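Local coordinates for protein phenol hydroxylase component phL (Pseudomonas stutzeri, PDB 3U52) that probably serves as a non-catalytic, mostly helical subunit of a bacterial multicomponent phenol hydroxylase, helping to assemble the oxygenase complex with another protein chain, at residues R77-Y81 against G82-G86; K104-L107 against L108-L111. One frame throughout, in Å; residues are numbered along the deposited sequence.

Contact 1 (R77-Y81 against G82-G86)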
loop_
_atom_site.group_PDB
_atom_site.type_symbol
_atom_site.label_atom_id
_atom_site.label_comp_id
_atom_site.label_asym_id
_atom_site.label_seq_id
_atom_site.Cartn_x
_atom_site.Cartn_y
_atom_site.Cartn_z
ATOM N N ARG D 77 -1.198 -7.404 -23.241
ATOM C CA ARG D 77 -0.482 -6.837 -22.095
ATOM C C ARG D 77 -1.384 -6.734 -20.829
ATOM O O ARG D 77 -0.888 -6.547 -19.724
ATOM C CB ARG D 77 0.061 -5.440 -22.462
ATOM C CG ARG D 77 0.960 -5.361 -23.702
ATOM C CD ARG D 77 1.014 -3.896 -24.188
ATOM N NE ARG D 77 -0.321 -3.296 -24.339
ATOM C CZ ARG D 77 -0.564 -1.992 -24.512
ATOM N NH1 ARG D 77 0.429 -1.152 -24.657
ATOM N NH2 ARG D 77 -1.814 -1.539 -24.587
ATOM N N GLN D 78 -2.704 -6.834 -21.008
ATOM C CA GLN D 78 -3.683 -6.687 -19.897
ATOM C C GLN D 78 -3.574 -5.349 -19.132
ATOM O O GLN D 78 -3.673 -5.291 -17.904
ATOM C CB GLN D 78 -3.573 -7.882 -18.963
ATOM C CG GLN D 78 -3.578 -9.188 -19.745
ATOM C CD GLN D 78 -4.936 -9.733 -19.966
ATOM O OE1 GLN D 78 -5.478 -9.673 -21.105
ATOM N NE2 GLN D 78 -5.525 -10.291 -18.907
ATOM N N PHE D 79 -3.366 -4.269 -19.874
ATOM C CA PHE D 79 -3.237 -2.966 -19.290
ATOM C C PHE D 79 -4.625 -2.404 -18.916
ATOM O O PHE D 79 -5.406 -2.035 -19.769
ATOM C CB PHE D 79 -2.543 -2.004 -20.265
ATOM C CG PHE D 79 -1.042 -2.089 -20.295
ATOM C CD1 PHE D 79 -0.322 -1.216 -21.121
ATOM C CD2 PHE D 79 -0.326 -3.005 -19.535
ATOM C CE1 PHE D 79 1.091 -1.279 -21.176
ATOM C CE2 PHE D 79 1.085 -3.074 -19.599
ATOM C CZ PHE D 79 1.796 -2.203 -20.387
ATOM N N TYR D 80 -4.900 -2.330 -17.623
ATOM C CA TYR D 80 -5.878 -1.379 -17.093
ATOM C C TYR D 80 -5.018 -0.228 -16.646
ATOM O O TYR D 80 -3.769 -0.315 -16.759
ATOM C CB TYR D 80 -6.737 -1.996 -15.983
ATOM C CG TYR D 80 -5.922 -2.559 -14.847
ATOM C CD1 TYR D 80 -5.750 -1.837 -13.685
ATOM C CD2 TYR D 80 -5.327 -3.795 -14.942
ATOM C CE1 TYR D 80 -4.975 -2.314 -12.646
ATOM C CE2 TYR D 80 -4.569 -4.289 -13.904
ATOM C CZ TYR D 80 -4.391 -3.529 -12.758
ATOM O OH TYR D 80 -3.625 -3.994 -11.699
ATOM N N TYR D 81 -5.627 0.845 -16.127
ATOM C CA TYR D 81 -4.885 2.073 -15.858
ATOM C C TYR D 81 -3.649 1.851 -14.968
ATOM O O TYR D 81 -2.572 2.331 -15.280
ATOM C CB TYR D 81 -5.778 3.139 -15.219
ATOM C CG TYR D 81 -5.061 4.409 -14.915
ATOM C CD1 TYR D 81 -5.024 5.456 -15.843
ATOM C CD2 TYR D 81 -4.422 4.597 -13.688
ATOM C CE1 TYR D 81 -4.394 6.644 -15.555
ATOM C CE2 TYR D 81 -3.783 5.820 -13.389
ATOM C CZ TYR D 81 -3.780 6.817 -14.334
ATOM O OH TYR D 81 -3.188 8.003 -14.048
ATOM N N GLY D 82 -3.819 1.155 -13.838
ATOM C CA GLY D 82 -2.695 1.002 -12.921
ATOM C C GLY D 82 -1.551 0.190 -13.522
ATOM O O GLY D 82 -0.398 0.488 -13.227
ATOM N N ALA D 83 -1.834 -0.790 -14.375
ATOM C CA ALA D 83 -0.754 -1.613 -15.007
ATOM C C ALA D 83 -0.011 -0.782 -16.044
ATOM O O ALA D 83 1.224 -0.821 -16.185
ATOM C CB ALA D 83 -1.315 -2.839 -15.626
ATOM N N TYR D 84 -0.775 0.050 -16.726
ATOM C CA TYR D 84 -0.195 0.970 -17.692
ATOM C C TYR D 84 0.747 1.976 -17.041
ATOM O O TYR D 84 1.911 2.119 -17.477
ATOM C CB TYR D 84 -1.318 1.614 -18.577
ATOM C CG TYR D 84 -0.849 2.865 -19.311
ATOM C CD1 TYR D 84 -0.075 2.762 -20.444
ATOM C CD2 TYR D 84 -1.165 4.132 -18.833
ATOM C CE1 TYR D 84 0.374 3.913 -21.131
ATOM C CE2 TYR D 84 -0.708 5.302 -19.498
ATOM C CZ TYR D 84 0.052 5.160 -20.655
ATOM O OH TYR D 84 0.531 6.282 -21.342
ATOM N N VAL D 85 0.294 2.700 -16.025
ATOM C CA VAL D 85 1.169 3.737 -15.471
ATOM C C VAL D 85 2.361 3.079 -14.732
ATOM O O VAL D 85 3.451 3.641 -14.710
ATOM C CB VAL D 85 0.469 4.789 -14.538
ATOM C CG1 VAL D 85 -0.442 5.773 -15.308
ATOM C CG2 VAL D 85 -0.266 4.120 -13.330
ATOM N N GLY D 86 2.138 1.912 -14.134
ATOM C CA GLY D 86 3.205 1.196 -13.434
ATOM C C GLY D 86 4.299 0.845 -14.421
ATOM O O GLY D 86 5.478 1.068 -14.156
#

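Contact 2 (K104-L107 against L108-L111)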
loop_
_atom_site.group_PDB
_atom_site.type_symbol
_atom_site.label_atom_id
_atom_site.label_comp_id
_atom_site.label_asym_id
_atom_site.label_seq_id
_atom_site.Cartn_x
_atom_site.Cartn_y
_atom_site.Cartn_z
ATOM N N LYS D 104 24.536 16.278 -18.387
ATOM C CA LYS D 104 25.703 16.511 -17.503
ATOM C C LYS D 104 27.054 16.333 -18.205
ATOM O O LYS D 104 28.020 16.991 -17.830
ATOM C CB LYS D 104 25.671 15.619 -16.237
ATOM C CG LYS D 104 24.607 16.021 -15.240
ATOM C CD LYS D 104 24.560 15.123 -13.978
ATOM C CE LYS D 104 23.256 15.392 -13.161
ATOM N NZ LYS D 104 23.502 15.505 -11.666
ATOM N N ARG D 105 27.116 15.447 -19.197
ATOM C CA ARG D 105 28.350 15.143 -19.906
ATOM C C ARG D 105 28.512 15.856 -21.261
ATOM O O ARG D 105 29.508 15.640 -21.969
ATOM C CB ARG D 105 28.453 13.640 -20.096
ATOM C CG ARG D 105 28.759 12.972 -18.801
ATOM C CD ARG D 105 28.836 11.498 -18.928
ATOM N NE ARG D 105 29.424 11.030 -17.695
ATOM C CZ ARG D 105 30.625 10.479 -17.581
ATOM N NH1 ARG D 105 31.401 10.240 -18.634
ATOM N NH2 ARG D 105 31.018 10.136 -16.387
ATOM N N ASN D 106 27.532 16.688 -21.615
ATOM C CA ASN D 106 27.551 17.446 -22.846
ATOM C C ASN D 106 27.734 16.588 -24.063
ATOM O O ASN D 106 28.434 16.961 -25.001
ATOM C CB ASN D 106 28.630 18.527 -22.799
ATOM C CG ASN D 106 28.454 19.440 -21.628
ATOM O OD1 ASN D 106 27.391 20.027 -21.415
ATOM N ND2 ASN D 106 29.499 19.577 -20.861
ATOM N N LEU D 107 27.070 15.442 -24.060
ATOM C CA LEU D 107 27.200 14.505 -25.155
ATOM C C LEU D 107 26.623 15.052 -26.475
ATOM O O LEU D 107 27.113 14.713 -27.545
ATOM C CB LEU D 107 26.600 13.143 -24.768
ATOM C CG LEU D 107 27.276 12.490 -23.541
ATOM C CD1 LEU D 107 26.746 11.079 -23.284
ATOM C CD2 LEU D 107 28.801 12.427 -23.742
ATOM N N LEU D 108 25.609 15.912 -26.385
ATOM C CA LEU D 108 24.978 16.512 -27.566
ATOM C C LEU D 108 25.547 17.869 -27.912
ATOM O O LEU D 108 25.717 18.170 -29.088
ATOM C CB LEU D 108 23.473 16.647 -27.388
ATOM C CG LEU D 108 22.669 15.346 -27.313
ATOM C CD1 LEU D 108 21.192 15.660 -27.572
ATOM C CD2 LEU D 108 23.167 14.288 -28.285
ATOM N N THR D 109 25.841 18.680 -26.900
ATOM C CA THR D 109 26.372 20.021 -27.134
ATOM C C THR D 109 27.837 19.986 -27.608
ATOM O O THR D 109 28.277 20.898 -28.301
ATOM C CB THR D 109 26.242 20.941 -25.913
ATOM O OG1 THR D 109 26.872 20.304 -24.801
ATOM C CG2 THR D 109 24.799 21.210 -25.568
ATOM N N ARG D 110 28.578 18.932 -27.272
ATOM C CA ARG D 110 29.942 18.769 -27.799
ATOM C C ARG D 110 30.031 18.319 -29.272
ATOM O O ARG D 110 31.140 18.278 -29.842
ATOM C CB ARG D 110 30.758 17.810 -26.941
ATOM C CG ARG D 110 30.723 16.384 -27.439
ATOM C CD ARG D 110 31.481 15.537 -26.440
ATOM N NE ARG D 110 31.515 14.119 -26.779
ATOM C CZ ARG D 110 31.852 13.170 -25.907
ATOM N NH1 ARG D 110 32.164 13.499 -24.652
ATOM N NH2 ARG D 110 31.858 11.905 -26.280
ATOM N N LEU D 111 28.899 17.945 -29.871
ATOM C CA LEU D 111 28.876 17.578 -31.296
ATOM C C LEU D 111 29.119 18.839 -32.151
ATOM O O LEU D 111 28.851 19.965 -31.721
ATOM C CB LEU D 111 27.539 16.891 -31.676
ATOM C CG LEU D 111 27.079 15.530 -31.145
ATOM C CD1 LEU D 111 25.585 15.266 -31.514
ATOM C CD2 LEU D 111 27.935 14.378 -31.655
#

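Contact 1 (R77-Y81 against G82-G86)
Tyr80 and Tyr84 are joined where the loop of 77-81 winds into helix 81-105, with Tyr80 as the N-cap. The carbonyl of Tyr80 takes two backbone donors: a nearly straight bond from Tyr84 N to Tyr80 O, 3.0 Å at 163°, and a weak, bent one from Ala83 N. One residue on, Val85 N gives to Tyr81 O at 3.0 Å, and the helical pattern is running. Tyr81 N, at the start of the helix, is taken by a polar side chain of another protein's chain. Three rings pack round this first turn. Phe79 lies with one face over Arg77 CB, while its opposite face takes a CH-pi contact from Tyr84 CA, 4.1 Å from the ring centroid. With CG set between the backbone N and the carbonyl carbon (chi1 56°), the Tyr80 ring comes over the turn, and Ala83 CB sits over its face, 4.0 Å from Tyr80 CE2. The ring of Tyr81 receives Val85 CG1 over one face, 3.6 Å from Tyr81 CZ. Tyr84 OH is hydrogen-bonded first to Asp159, and also to an aromatic side chain of the other protein; Tyr81 OH bonds to an aromatic and a polar side chain there. Arg77 forms salt bridges with Glu259 and Asp75. An alanine in place of Tyr81 would probably leave Val85 CG1 without its ring and those two side chains without the hydroxyl they bond. The Tyr80 and Tyr81 carbonyls are thus satisfied within the turn, while Tyr81 N and the Tyr81 and Tyr84 hydroxyls bond outside it.

Contact 2 (K104-L107 against L108-L111)
A Schellman motif at the C-terminal end of helix 81-105 brings Asn106, with its positive phi of 55°, against Thr109 and Arg110. The side chains of Asn106 and Thr109 meet at an angle, Asn106 CB lying 3.2 Å from Thr109 OG1. Arg110 N gives to Asn106 O at 3.0 Å, the donor N standing 34° out of the carbonyl plane, and the aliphatic start of the same arginine passes close by, Arg110 CG at 3.4 Å from Asn106 O. Directly after the Schellman motif a type I beta turn runs from Leu108 to Leu111, closed by Leu111 N on Leu108 O, so the chain changes course between helix 81-105 and helix 113-122. Leu107 and Arg110 lie alongside each other, pointing the same way. With its chain extended from CG to NE, Arg110 carries its guanidinium out to Leu107, whose CD2 rests over one face toward the rim, 3.6 Å from Arg110 NH1. Weak, long ion pairs reach this guanidinium from Asp245 of the same chain and from Glu239 of the second subunit, whereas Arg105 makes a salt bridge to Asp235 of that subunit. Leu108 turns into the helices, against Ile170, Met173 and Leu249.

Contact 1 and contact 2 stand at the two ends of helix 81-105, the first where it starts and the second where it stops. They do not touch: their centres are 35 Å apart and their nearest atoms about 23 Å. Both rest on helix 147-175, through Tyr155 and Met158 at contact 1 and through Ile170 and Met173 at contact 2. Their outward partners differ, a chain of another protein at the start and the second copy of this subunit at the end. The xenon pocket of Tyr227, Asp232 and Tyr257 includes none of their residues, although contact 1 packs on helix 251-274, which carries Tyr257.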